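Local atomic coordinates of ABC transporter, substrate binding protein (Aeropyrum pernix, PDB entry 3EAF), a protein that probably binds a small solute outside the cell and delivers it to an ABC transporter for import. Residues Pro120-Gly131 / Phe252-Pro260; Ile209-Arg217 / Glu237-Glu245. All blocks are in the same frame, centred on the assembly; numbering follows the deposited sequence.

Overall arrangement
Contacts 1 and 2 both involve the second lobe, whose sheet contains strand 251-255, and their centres lie about 18 Å apart. Contact 1 is buried, with its centre about 8 Å from that of the chain; contact 2 lies farther out, about 18 Å from it. Both segments of contact 2 fall in the chain between those of contact 1, and strand 251-255 is the next element after helix 239-243. The two contacts touch where P260 CD meets E237 OE2 at 3.7 Å. Contact 1 is the closer to the metal site: the side chains of P120 and Y341 are about 4 Å apart at their nearest atoms, though the bound magnesium ion is about 13 Å from the P120 side chain.

Contact 1: Pro120-Gly131 / Phe252-Pro260; sequences PAPDYSTQACSG and FGISPFIYP
I254, on strand 252-255, pushes its CD1 against the first turns of helix 124-131, reaching Q127 O at 3.4 Å. Its CG1 lies beside the backbone N, chi1 -60°, and the chain runs on extended, which carries the methyl to the helix backbone at A128 CA and G131 CA. G131 leaves room for it: a beta carbon there would collide with CD1. S255 turns away from the helix, and S255 OG donates to F257 O at 2.6 Å, in the carbonyl plane on a lone pair, bracing the turn that follows the strand. P256 points toward 120-131 and is met there by three residues. The Q127 side chain crosses it at about a right angle, with Q127 CD 3.5 Å from P256 CG. A121 CB meets P256 CG at 3.7 Å, and P122 CD rests against P256 CB. The same CB of P256 sits over the centre of one face of the F257 ring. That ring reaches back to the start of 120-131, where its CZ touches A121 CB at 3.7 Å and its CE1 comes within 3.4 Å of P120 O, a carbonyl that accepts a hydrogen bond from Y349 OH. No hydrogen bond joins the two segments. Helix 124-131, whose axis passes 9.0 Å from that of the strand at 140°, is started by D123 at the N-cap, which takes T126 N on OD1. Residues 120-123 lead from strand 117-118 of one sheet to a helix packed on the other, and 256-260 leave that second sheet; such paired linkers are consistent with the hinge between the two lobes of a type I periplasmic binding protein.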
ATOM      1  N   PRO A 120      -2.633  -7.027  -2.577  1.00  8.12           N
ATOM      2  CA  PRO A 120      -3.544  -6.794  -3.703  1.00  7.73           C
ATOM      3  C   PRO A 120      -3.249  -5.506  -4.489  1.00  7.53           C
ATOM      4  O   PRO A 120      -4.164  -4.727  -4.782  1.00  6.90           O
ATOM      5  CB  PRO A 120      -4.904  -6.701  -3.009  1.00  7.81           C
ATOM      6  CG  PRO A 120      -4.591  -6.050  -1.711  1.00  7.74           C
ATOM      7  CD  PRO A 120      -3.211  -6.543  -1.306  1.00  8.02           C
ATOM      8  N   ALA A 121      -1.980  -5.291  -4.825  1.00  7.24           N
ATOM      9  CA  ALA A 121      -1.553  -4.086  -5.527  1.00  7.06           C
ATOM     10  C   ALA A 121      -0.256  -4.388  -6.284  1.00  7.27           C
ATOM     11  O   ALA A 121       0.411  -5.381  -5.987  1.00  7.02           O
ATOM     12  CB  ALA A 121      -1.344  -2.926  -4.532  1.00  7.14           C
ATOM     13  N   PRO A 122       0.106  -3.539  -7.265  1.00  7.55           N
ATOM     14  CA  PRO A 122       1.451  -3.693  -7.829  1.00  7.86           C
ATOM     15  C   PRO A 122       2.489  -3.388  -6.754  1.00  7.92           C
ATOM     16  O   PRO A 122       2.187  -2.696  -5.791  1.00  7.35           O
ATOM     17  CB  PRO A 122       1.508  -2.625  -8.929  1.00  7.69           C
ATOM     18  CG  PRO A 122       0.078  -2.219  -9.185  1.00  7.88           C
ATOM     19  CD  PRO A 122      -0.623  -2.411  -7.870  1.00  7.38           C
ATOM     20  N   ASP A 123       3.705  -3.891  -6.923  1.00  8.27           N
ATOM     21  CA  ASP A 123       4.777  -3.553  -6.002  1.00  8.73           C
ATOM     22  C   ASP A 123       5.064  -2.053  -6.081  1.00  8.70           C
ATOM     23  O   ASP A 123       4.701  -1.405  -7.062  1.00  8.82           O
ATOM     24  CB  ASP A 123       6.030  -4.327  -6.370  1.00  8.88           C
ATOM     25  CG  ASP A 123       6.543  -3.943  -7.731  1.00  9.55           C
ATOM     26  OD1 ASP A 123       7.479  -3.125  -7.799  1.00  9.89           O
ATOM     27  OD2 ASP A 123       5.972  -4.423  -8.724  1.00 10.02           O
ATOM     28  N   TYR A 124       5.735  -1.521  -5.058  1.00  8.85           N
ATOM     29  CA  TYR A 124       6.092  -0.098  -4.971  1.00  8.64           C
ATOM     30  C   TYR A 124       6.831   0.472  -6.184  1.00  8.64           C
ATOM     31  O   TYR A 124       6.664   1.641  -6.528  1.00  8.44           O
ATOM     32  CB  TYR A 124       6.970   0.141  -3.745  1.00  8.63           C
ATOM     33  CG  TYR A 124       6.251   0.227  -2.416  1.00  8.61           C
ATOM     34  CD1 TYR A 124       6.804  -0.356  -1.282  1.00  8.77           C
ATOM     35  CD2 TYR A 124       5.034   0.910  -2.287  1.00  8.60           C
ATOM     36  CE1 TYR A 124       6.173  -0.273  -0.042  1.00  8.55           C
ATOM     37  CE2 TYR A 124       4.387   0.998  -1.043  1.00  8.66           C
ATOM     38  CZ  TYR A 124       4.968   0.400   0.069  1.00  9.10           C
ATOM     39  OH  TYR A 124       4.352   0.469   1.299  1.00  8.35           O
ATOM     40  N   SER A 125       7.675  -0.345  -6.804  1.00  8.82           N
ATOM     41  CA  SER A 125       8.503   0.110  -7.923  1.00  9.12           C
ATOM     42  C   SER A 125       7.669   0.292  -9.197  1.00  9.34           C
ATOM     43  O   SER A 125       7.735   1.344  -9.839  1.00  9.91           O
ATOM     44  CB  SER A 125       9.675  -0.854  -8.142  1.00  9.01           C
ATOM     45  OG  SER A 125      10.384  -1.075  -6.931  1.00  8.90           O
ATOM     46  N   THR A 126       6.876  -0.727  -9.539  1.00  9.40           N
ATOM     47  CA  THR A 126       5.908  -0.664 -10.641  1.00  8.93           C
ATOM     48  C   THR A 126       4.916   0.478 -10.458  1.00  9.17           C
ATOM     49  O   THR A 126       4.590   1.174 -11.422  1.00  9.05           O
ATOM     50  CB  THR A 126       5.122  -1.983 -10.765  1.00  9.29           C
ATOM     51  OG1 THR A 126       6.045  -3.073 -10.896  1.00  8.44           O
ATOM     52  CG2 THR A 126       4.183  -1.952 -11.969  1.00  7.74           C
ATOM     53  N   GLN A 127       4.438   0.663  -9.224  1.00  9.19           N
ATOM     54  CA  GLN A 127       3.592   1.809  -8.879  1.00  8.80           C
ATOM     55  C   GLN A 127       4.310   3.133  -9.170  1.00  8.93           C
ATOM     56  O   GLN A 127       3.758   4.010  -9.845  1.00  8.79           O
ATOM     57  CB  GLN A 127       3.162   1.751  -7.401  1.00  8.89           C
ATOM     58  CG  GLN A 127       2.096   0.690  -7.096  1.00  8.62           C
ATOM     59  CD  GLN A 127       1.517   0.799  -5.692  1.00  8.31           C
ATOM     60  OE1 GLN A 127       1.430  -0.196  -4.955  1.00  9.37           O
ATOM     61  NE2 GLN A 127       1.099   1.998  -5.321  1.00  5.26           N
ATOM     62  N   ALA A 128       5.533   3.266  -8.655  1.00  9.07           N
ATOM     63  CA  ALA A 128       6.336   4.481  -8.824  1.00  9.49           C
ATOM     64  C   ALA A 128       6.584   4.791 -10.298  1.00  9.86           C
ATOM     65  O   ALA A 128       6.405   5.923 -10.740  1.00  9.84           O
ATOM     66  CB  ALA A 128       7.661   4.363  -8.082  1.00  9.51           C
ATOM     67  N   CYS A 129       6.984   3.775 -11.053  1.00 10.44           N
ATOM     68  CA  CYS A 129       7.309   3.966 -12.464  1.00 11.22           C
ATOM     69  C   CYS A 129       6.060   4.275 -13.289  1.00 11.39           C
ATOM     70  O   CYS A 129       6.132   5.026 -14.260  1.00 11.65           O
ATOM     71  CB  CYS A 129       8.078   2.766 -13.010  1.00 10.93           C
ATOM     72  SG  CYS A 129       9.723   2.577 -12.257  1.00 12.12           S
ATOM     73  N   SER A 130       4.920   3.712 -12.885  1.00 11.69           N
ATOM     74  CA  SER A 130       3.625   4.035 -13.489  1.00 11.94           C
ATOM     75  C   SER A 130       3.253   5.499 -13.286  1.00 11.79           C
ATOM     76  O   SER A 130       2.797   6.168 -14.222  1.00 11.86           O
ATOM     77  CB  SER A 130       2.525   3.136 -12.931  1.00 11.93           C
ATOM     78  OG  SER A 130       2.722   1.789 -13.330  1.00 13.89           O
ATOM     79  N   GLY A 131       3.444   5.991 -12.062  1.00 11.79           N
ATOM     80  CA  GLY A 131       3.176   7.396 -11.726  1.00 11.40           C
ATOM     81  C   GLY A 131       4.109   8.363 -12.439  1.00 11.64           C
ATOM     82  O   GLY A 131       3.691   9.452 -12.850  1.00 11.31           O
ATOM     83  N   PHE A 252       0.351  15.199  -7.047  1.00 10.79           N
ATOM     84  CA  PHE A 252      -0.320  14.002  -7.528  1.00 10.80           C
ATOM     85  C   PHE A 252      -0.035  12.831  -6.595  1.00 10.54           C
ATOM     86  O   PHE A 252       1.081  12.696  -6.081  1.00 10.71           O
ATOM     87  CB  PHE A 252       0.145  13.664  -8.949  1.00 11.38           C
ATOM     88  CG  PHE A 252      -0.241  14.700  -9.986  1.00 12.14           C
ATOM     89  CD1 PHE A 252      -1.431  14.575 -10.705  1.00 11.94           C
ATOM     90  CD2 PHE A 252       0.586  15.795 -10.239  1.00 12.24           C
ATOM     91  CE1 PHE A 252      -1.793  15.523 -11.657  1.00 12.79           C
ATOM     92  CE2 PHE A 252       0.235  16.754 -11.187  1.00 13.44           C
ATOM     93  CZ  PHE A 252      -0.963  16.619 -11.894  1.00 13.60           C
ATOM     94  N   GLY A 253      -1.042  11.987  -6.386  1.00  9.60           N
ATOM     95  CA  GLY A 253      -0.891  10.794  -5.572  1.00  8.97           C
ATOM     96  C   GLY A 253      -1.163   9.551  -6.383  1.00  8.63           C
ATOM     97  O   GLY A 253      -2.032   9.545  -7.259  1.00  8.79           O
ATOM     98  N   ILE A 254      -0.410   8.497  -6.100  1.00  8.22           N
ATOM     99  CA  ILE A 254      -0.654   7.199  -6.708  1.00  8.08           C
ATOM    100  C   ILE A 254      -1.592   6.418  -5.794  1.00  8.26           C
ATOM    101  O   ILE A 254      -1.509   6.536  -4.570  1.00  8.21           O
ATOM    102  CB  ILE A 254       0.671   6.411  -6.897  1.00  8.12           C
ATOM    103  CG1 ILE A 254       1.645   7.187  -7.792  1.00  7.76           C
ATOM    104  CG2 ILE A 254       0.416   5.004  -7.452  1.00  7.45           C
ATOM    105  CD1 ILE A 254       3.072   6.630  -7.782  1.00  7.78           C
ATOM    106  N   SER A 255      -2.490   5.633  -6.387  1.00  8.38           N
ATOM    107  CA  SER A 255      -3.264   4.661  -5.626  1.00  8.12           C
ATOM    108  C   SER A 255      -3.709   3.524  -6.528  1.00  8.12           C
ATOM    109  O   SER A 255      -4.322   3.770  -7.569  1.00  8.05           O
ATOM    110  CB  SER A 255      -4.483   5.311  -4.967  1.00  8.37           C
ATOM    111  OG  SER A 255      -5.246   4.339  -4.274  1.00  7.95           O
ATOM    112  N   PRO A 256      -3.394   2.274  -6.144  1.00  8.02           N
ATOM    113  CA  PRO A 256      -3.941   1.098  -6.837  1.00  8.40           C
ATOM    114  C   PRO A 256      -5.448   0.888  -6.596  1.00  8.60           C
ATOM    115  O   PRO A 256      -6.082   0.080  -7.295  1.00  8.71           O
ATOM    116  CB  PRO A 256      -3.144  -0.070  -6.235  1.00  8.74           C
ATOM    117  CG  PRO A 256      -1.961   0.565  -5.538  1.00  8.78           C
ATOM    118  CD  PRO A 256      -2.474   1.887  -5.061  1.00  8.13           C
ATOM    119  N   PHE A 257      -6.006   1.629  -5.637  1.00  8.41           N
ATOM    120  CA  PHE A 257      -7.380   1.434  -5.169  1.00  8.45           C
ATOM    121  C   PHE A 257      -8.168   2.716  -5.364  1.00  8.95           C
ATOM    122  O   PHE A 257      -7.660   3.812  -5.090  1.00  9.28           O
ATOM    123  CB  PHE A 257      -7.395   1.068  -3.673  1.00  8.20           C
ATOM    124  CG  PHE A 257      -6.280   0.139  -3.263  1.00  7.27           C
ATOM    125  CD1 PHE A 257      -6.408  -1.235  -3.426  1.00  7.04           C
ATOM    126  CD2 PHE A 257      -5.099   0.645  -2.727  1.00  7.09           C
ATOM    127  CE1 PHE A 257      -5.388  -2.094  -3.066  1.00  7.16           C
ATOM    128  CE2 PHE A 257      -4.069  -0.209  -2.355  1.00  7.71           C
ATOM    129  CZ  PHE A 257      -4.211  -1.581  -2.533  1.00  8.11           C
ATOM    130  N   ILE A 258      -9.411   2.577  -5.826  1.00  9.18           N
ATOM    131  CA  ILE A 258     -10.317   3.713  -5.976  1.00  9.33           C
ATOM    132  C   ILE A 258     -10.649   4.320  -4.604  1.00  9.46           C
ATOM    133  O   ILE A 258     -10.831   3.588  -3.625  1.00  9.65           O
ATOM    134  CB  ILE A 258     -11.606   3.304  -6.766  1.00  9.66           C
ATOM    135  CG1 ILE A 258     -12.303   4.528  -7.379  1.00  9.99           C
ATOM    136  CG2 ILE A 258     -12.578   2.487  -5.897  1.00  9.07           C
ATOM    137  CD1 ILE A 258     -11.473   5.278  -8.432  1.00 11.42           C
ATOM    138  N   TYR A 259     -10.670   5.649  -4.522  1.00  9.30           N
ATOM    139  CA  TYR A 259     -11.065   6.336  -3.291  1.00  9.46           C
ATOM    140  C   TYR A 259     -12.575   6.208  -3.152  1.00 10.07           C
ATOM    141  O   TYR A 259     -13.279   6.193  -4.168  1.00  9.89           O
ATOM    142  CB  TYR A 259     -10.750   7.830  -3.352  1.00  8.75           C
ATOM    143  CG  TYR A 259      -9.300   8.256  -3.251  1.00  8.80           C
ATOM    144  CD1 TYR A 259      -8.253   7.395  -3.588  1.00  7.31           C
ATOM    145  CD2 TYR A 259      -8.984   9.555  -2.855  1.00  8.01           C
ATOM    146  CE1 TYR A 259      -6.924   7.817  -3.514  1.00  7.62           C
ATOM    147  CE2 TYR A 259      -7.675   9.985  -2.776  1.00  8.90           C
ATOM    148  CZ  TYR A 259      -6.648   9.115  -3.105  1.00  8.13           C
ATOM    149  OH  TYR A 259      -5.360   9.563  -3.023  1.00  8.85           O
ATOM    150  N   PRO A 260     -13.087   6.128  -1.902  1.00 10.75           N
ATOM    151  CA  PRO A 260     -14.550   6.141  -1.729  1.00 11.49           C
ATOM    152  C   PRO A 260     -15.261   7.301  -2.463  1.00 12.40           C
ATOM    153  O   PRO A 260     -16.319   7.084  -3.045  1.00 12.10           O
ATOM    154  CB  PRO A 260     -14.724   6.258  -0.207  1.00 11.44           C
ATOM    155  CG  PRO A 260     -13.500   5.609   0.353  1.00 11.28           C
ATOM    156  CD  PRO A 260     -12.384   5.998  -0.610  1.00 10.65           C
TER

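Contact 2: Ile209-Arg217 / Glu237-Glu245; sequences ISSCSLLGR and ERSPQLIGE
L242 O is gripped by R217, which donates to it from NE at 3.1 Å (N-H...O 156°) and weakly from NH2. The arginine is extended through its first two torsions and bends at chi3, -79°, which lays the guanidinium across the C-terminal end of helix 239-243. There I243 O sits 3.3 Å above the centre of one guanidinium face and Q241 O takes a weak bond at the edge, so the positive group probably offsets the partial negative charge of this helix end. G244 breaks the helix with positive phi. Helices 209-222 and 239-243 join successive parallel strands, 202-205 to 227-230 and then on to 251-255, in this lobe's alpha/beta sheet. The axes of segments 209-217 and 239-243 pass 8.8 Å apart at 55°. S213 CB packs on L242 CB at 3.6 Å, I243 CG1 lies against S213 CA, and a water bridges S213 OG and S239 OG, the latter also hydrogen-bonded to D236 N. I209 CD1 meets L242 CD1 at 3.8 Å, and its CG2 covers one face of the R238 guanidinium, salt-bridged to D236. An alanine here lacks CD1 and CG2, and would probably open a gap beside L242 and leave the R238 guanidinium less held.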
ATOM      1  N   ILE A 209       2.173  10.298   4.382  1.00  7.53           N
ATOM      2  CA  ILE A 209       1.496  11.579   4.159  1.00  7.87           C
ATOM      3  C   ILE A 209       2.006  12.750   5.010  1.00  8.35           C
ATOM      4  O   ILE A 209       1.964  13.890   4.560  1.00  8.44           O
ATOM      5  CB  ILE A 209      -0.068  11.436   4.280  1.00  7.87           C
ATOM      6  CG1 ILE A 209      -0.778  12.702   3.782  1.00  7.43           C
ATOM      7  CG2 ILE A 209      -0.489  11.033   5.708  1.00  7.31           C
ATOM      8  CD1 ILE A 209      -2.283  12.553   3.572  1.00  8.08           C
ATOM      9  N   SER A 210       2.481  12.474   6.225  1.00  8.95           N
ATOM     10  CA  SER A 210       2.940  13.533   7.132  1.00  9.50           C
ATOM     11  C   SER A 210       4.108  14.326   6.557  1.00  9.37           C
ATOM     12  O   SER A 210       4.037  15.545   6.455  1.00  9.84           O
ATOM     13  CB  SER A 210       3.311  12.960   8.507  1.00  9.58           C
ATOM     14  OG  SER A 210       2.165  12.400   9.124  1.00 11.98           O
ATOM     15  N   SER A 211       5.179  13.642   6.182  1.00  9.37           N
ATOM     16  CA  SER A 211       6.331  14.337   5.609  1.00  9.64           C
ATOM     17  C   SER A 211       6.109  14.757   4.152  1.00  9.61           C
ATOM     18  O   SER A 211       6.588  15.815   3.746  1.00  9.74           O
ATOM     19  CB  SER A 211       7.614  13.517   5.767  1.00  9.52           C
ATOM     20  OG  SER A 211       7.496  12.252   5.156  1.00  9.94           O
ATOM     21  N   CYS A 212       5.387  13.945   3.375  1.00  9.56           N
ATOM     22  CA  CYS A 212       5.036  14.317   1.993  1.00 10.06           C
ATOM     23  C   CYS A 212       4.304  15.650   1.944  1.00 10.16           C
ATOM     24  O   CYS A 212       4.615  16.508   1.121  1.00 10.71           O
ATOM     25  CB  CYS A 212       4.163  13.255   1.327  1.00 10.04           C
ATOM     26  SG  CYS A 212       5.028  11.761   0.814  1.00 11.42           S
ATOM     27  N   SER A 213       3.318  15.813   2.819  1.00 10.25           N
ATOM     28  CA  SER A 213       2.530  17.044   2.872  1.00 10.32           C
ATOM     29  C   SER A 213       3.343  18.253   3.348  1.00 10.45           C
ATOM     30  O   SER A 213       3.231  19.344   2.781  1.00 10.73           O
ATOM     31  CB  SER A 213       1.296  16.846   3.743  1.00 10.22           C
ATOM     32  OG  SER A 213       0.506  15.789   3.230  1.00 10.50           O
ATOM     33  N   LEU A 214       4.158  18.056   4.380  1.00 10.46           N
ATOM     34  CA  LEU A 214       5.074  19.093   4.849  1.00 10.59           C
ATOM     35  C   LEU A 214       6.002  19.573   3.728  1.00 10.66           C
ATOM     36  O   LEU A 214       6.270  20.772   3.604  1.00 10.74           O
ATOM     37  CB  LEU A 214       5.903  18.593   6.037  1.00 10.38           C
ATOM     38  CG  LEU A 214       5.238  18.520   7.418  1.00 10.13           C
ATOM     39  CD1 LEU A 214       6.210  17.903   8.398  1.00  9.87           C
ATOM     40  CD2 LEU A 214       4.801  19.887   7.907  1.00  9.29           C
ATOM     41  N   LEU A 215       6.477  18.627   2.922  1.00 10.74           N
ATOM     42  CA  LEU A 215       7.359  18.913   1.791  1.00 11.30           C
ATOM     43  C   LEU A 215       6.634  19.692   0.696  1.00 11.35           C
ATOM     44  O   LEU A 215       7.150  20.688   0.201  1.00 11.60           O
ATOM     45  CB  LEU A 215       7.947  17.615   1.213  1.00 11.03           C
ATOM     46  CG  LEU A 215       8.940  17.758   0.047  1.00 11.52           C
ATOM     47  CD1 LEU A 215      10.260  18.362   0.514  1.00  9.42           C
ATOM     48  CD2 LEU A 215       9.182  16.400  -0.632  1.00 11.76           C
ATOM     49  N   GLY A 216       5.449  19.229   0.307  1.00 11.61           N
ATOM     50  CA  GLY A 216       4.629  19.951  -0.665  1.00 12.22           C
ATOM     51  C   GLY A 216       4.343  21.373  -0.225  1.00 12.69           C
ATOM     52  O   GLY A 216       4.430  22.309  -1.025  1.00 12.59           O
ATOM     53  N   ARG A 217       4.003  21.536   1.056  1.00 13.36           N
ATOM     54  CA  ARG A 217       3.740  22.859   1.629  1.00 13.86           C
ATOM     55  C   ARG A 217       5.001  23.727   1.610  1.00 14.04           C
ATOM     56  O   ARG A 217       4.943  24.905   1.255  1.00 13.63           O
ATOM     57  CB  ARG A 217       3.182  22.736   3.056  1.00 13.90           C
ATOM     58  CG  ARG A 217       2.803  24.068   3.696  1.00 14.50           C
ATOM     59  CD  ARG A 217       2.192  23.896   5.096  1.00 14.24           C
ATOM     60  NE  ARG A 217       0.786  23.490   5.075  1.00 15.41           N
ATOM     61  CZ  ARG A 217      -0.244  24.320   4.917  1.00 16.48           C
ATOM     62  NH1 ARG A 217      -0.047  25.621   4.748  1.00 16.77           N
ATOM     63  NH2 ARG A 217      -1.486  23.848   4.926  1.00 17.08           N
ATOM     64  N   GLU A 237      -7.191  11.799   1.050  1.00  9.83           N
ATOM     65  CA  GLU A 237      -8.257  12.808   1.179  1.00 10.30           C
ATOM     66  C   GLU A 237      -7.864  14.024   2.024  1.00 10.43           C
ATOM     67  O   GLU A 237      -8.439  15.102   1.861  1.00 10.46           O
ATOM     68  CB  GLU A 237      -9.537  12.168   1.751  1.00 10.69           C
ATOM     69  CG  GLU A 237     -10.183  11.102   0.850  1.00 11.20           C
ATOM     70  CD  GLU A 237      -9.641   9.699   1.086  1.00 12.77           C
ATOM     71  OE1 GLU A 237      -8.602   9.548   1.769  1.00 13.94           O
ATOM     72  OE2 GLU A 237     -10.264   8.735   0.595  1.00 12.86           O
ATOM     73  N   ARG A 238      -6.886  13.842   2.917  1.00 10.79           N
ATOM     74  CA  ARG A 238      -6.410  14.910   3.814  1.00 11.32           C
ATOM     75  C   ARG A 238      -5.414  15.859   3.149  1.00 11.69           C
ATOM     76  O   ARG A 238      -5.144  16.948   3.666  1.00 12.33           O
ATOM     77  CB  ARG A 238      -5.758  14.305   5.061  1.00 11.02           C
ATOM     78  CG  ARG A 238      -6.726  13.611   6.006  1.00 11.91           C
ATOM     79  CD  ARG A 238      -5.978  12.760   7.023  1.00 11.97           C
ATOM     80  NE  ARG A 238      -5.279  11.644   6.374  1.00 12.63           N
ATOM     81  CZ  ARG A 238      -4.540  10.731   7.009  1.00 11.70           C
ATOM     82  NH1 ARG A 238      -4.378  10.783   8.326  1.00  9.33           N
ATOM     83  NH2 ARG A 238      -3.958   9.761   6.321  1.00 10.08           N
ATOM     84  N   SER A 239      -4.878  15.448   2.001  1.00 12.16           N
ATOM     85  CA  SER A 239      -3.783  16.168   1.335  1.00 12.52           C
ATOM     86  C   SER A 239      -4.071  17.636   0.987  1.00 12.88           C
ATOM     87  O   SER A 239      -3.191  18.475   1.155  1.00 13.02           O
ATOM     88  CB  SER A 239      -3.283  15.398   0.101  1.00 12.06           C
ATOM     89  OG  SER A 239      -2.628  14.198   0.481  1.00 12.25           O
ATOM     90  N   PRO A 240      -5.293  17.959   0.497  1.00 13.62           N
ATOM     91  CA  PRO A 240      -5.583  19.382   0.245  1.00 14.03           C
ATOM     92  C   PRO A 240      -5.390  20.258   1.485  1.00 14.59           C
ATOM     93  O   PRO A 240      -4.803  21.339   1.406  1.00 15.22           O
ATOM     94  CB  PRO A 240      -7.056  19.378  -0.169  1.00 13.95           C
ATOM     95  CG  PRO A 240      -7.323  17.996  -0.663  1.00 13.91           C
ATOM     96  CD  PRO A 240      -6.426  17.092   0.124  1.00 13.61           C
ATOM     97  N   GLN A 241      -5.877  19.773   2.621  1.00 15.23           N
ATOM     98  CA  GLN A 241      -5.795  20.487   3.890  1.00 15.69           C
ATOM     99  C   GLN A 241      -4.365  20.488   4.468  1.00 15.16           C
ATOM    100  O   GLN A 241      -3.906  21.498   5.005  1.00 15.33           O
ATOM    101  CB  GLN A 241      -6.804  19.891   4.882  1.00 16.32           C
ATOM    102  CG  GLN A 241      -8.303  19.947   4.430  1.00 19.03           C
ATOM    103  CD  GLN A 241      -8.706  18.949   3.303  1.00 22.75           C
ATOM    104  OE1 GLN A 241      -8.075  17.898   3.101  1.00 21.49           O
ATOM    105  NE2 GLN A 241      -9.788  19.289   2.579  1.00 23.46           N
ATOM    106  N   LEU A 242      -3.658  19.365   4.346  1.00 14.48           N
ATOM    107  CA  LEU A 242      -2.295  19.256   4.878  1.00 13.94           C
ATOM    108  C   LEU A 242      -1.244  20.031   4.067  1.00 13.88           C
ATOM    109  O   LEU A 242      -0.290  20.575   4.635  1.00 13.66           O
ATOM    110  CB  LEU A 242      -1.877  17.788   5.036  1.00 13.76           C
ATOM    111  CG  LEU A 242      -2.651  16.923   6.040  1.00 13.57           C
ATOM    112  CD1 LEU A 242      -2.169  15.496   5.974  1.00 13.55           C
ATOM    113  CD2 LEU A 242      -2.525  17.482   7.472  1.00 13.58           C
ATOM    114  N   ILE A 243      -1.424  20.069   2.751  1.00 13.68           N
ATOM    115  CA  ILE A 243      -0.495  20.774   1.861  1.00 14.03           C
ATOM    116  C   ILE A 243      -0.838  22.270   1.765  1.00 14.27           C
ATOM    117  O   ILE A 243       0.056  23.112   1.722  1.00 14.12           O
ATOM    118  CB  ILE A 243      -0.439  20.109   0.451  1.00 13.81           C
ATOM    119  CG1 ILE A 243       0.150  18.690   0.559  1.00 14.10           C
ATOM    120  CG2 ILE A 243       0.365  20.971  -0.539  1.00 13.93           C
ATOM    121  CD1 ILE A 243      -0.049  17.814  -0.664  1.00 13.87           C
ATOM    122  N   GLY A 244      -2.132  22.585   1.741  1.00 14.62           N
ATOM    123  CA  GLY A 244      -2.597  23.968   1.607  1.00 15.37           C
ATOM    124  C   GLY A 244      -2.640  24.513   0.182  1.00 16.04           C
ATOM    125  O   GLY A 244      -2.245  23.837  -0.779  1.00 15.86           O
ATOM    126  N   GLU A 245      -3.107  25.756   0.067  1.00 16.79           N
ATOM    127  CA  GLU A 245      -3.346  26.451  -1.201  1.00 17.96           C
ATOM    128  C   GLU A 245      -2.110  26.539  -2.112  1.00 17.77           C
ATOM    129  O   GLU A 245      -2.238  26.546  -3.339  1.00 17.51           O
ATOM    130  CB  GLU A 245      -3.947  27.843  -0.902  1.00 18.76           C
ATOM    131  CG  GLU A 245      -3.905  28.886  -2.041  1.00 22.16           C
ATOM    132  CD  GLU A 245      -2.613  29.711  -2.061  1.00 25.38           C
ATOM    133  OE1 GLU A 245      -2.164  30.178  -0.983  1.00 27.75           O
ATOM    134  OE2 GLU A 245      -2.050  29.899  -3.162  1.00 26.75           O
TER
HETATM  135  O   HOH W   1       0.071  14.705   0.634  1.00  5.37           O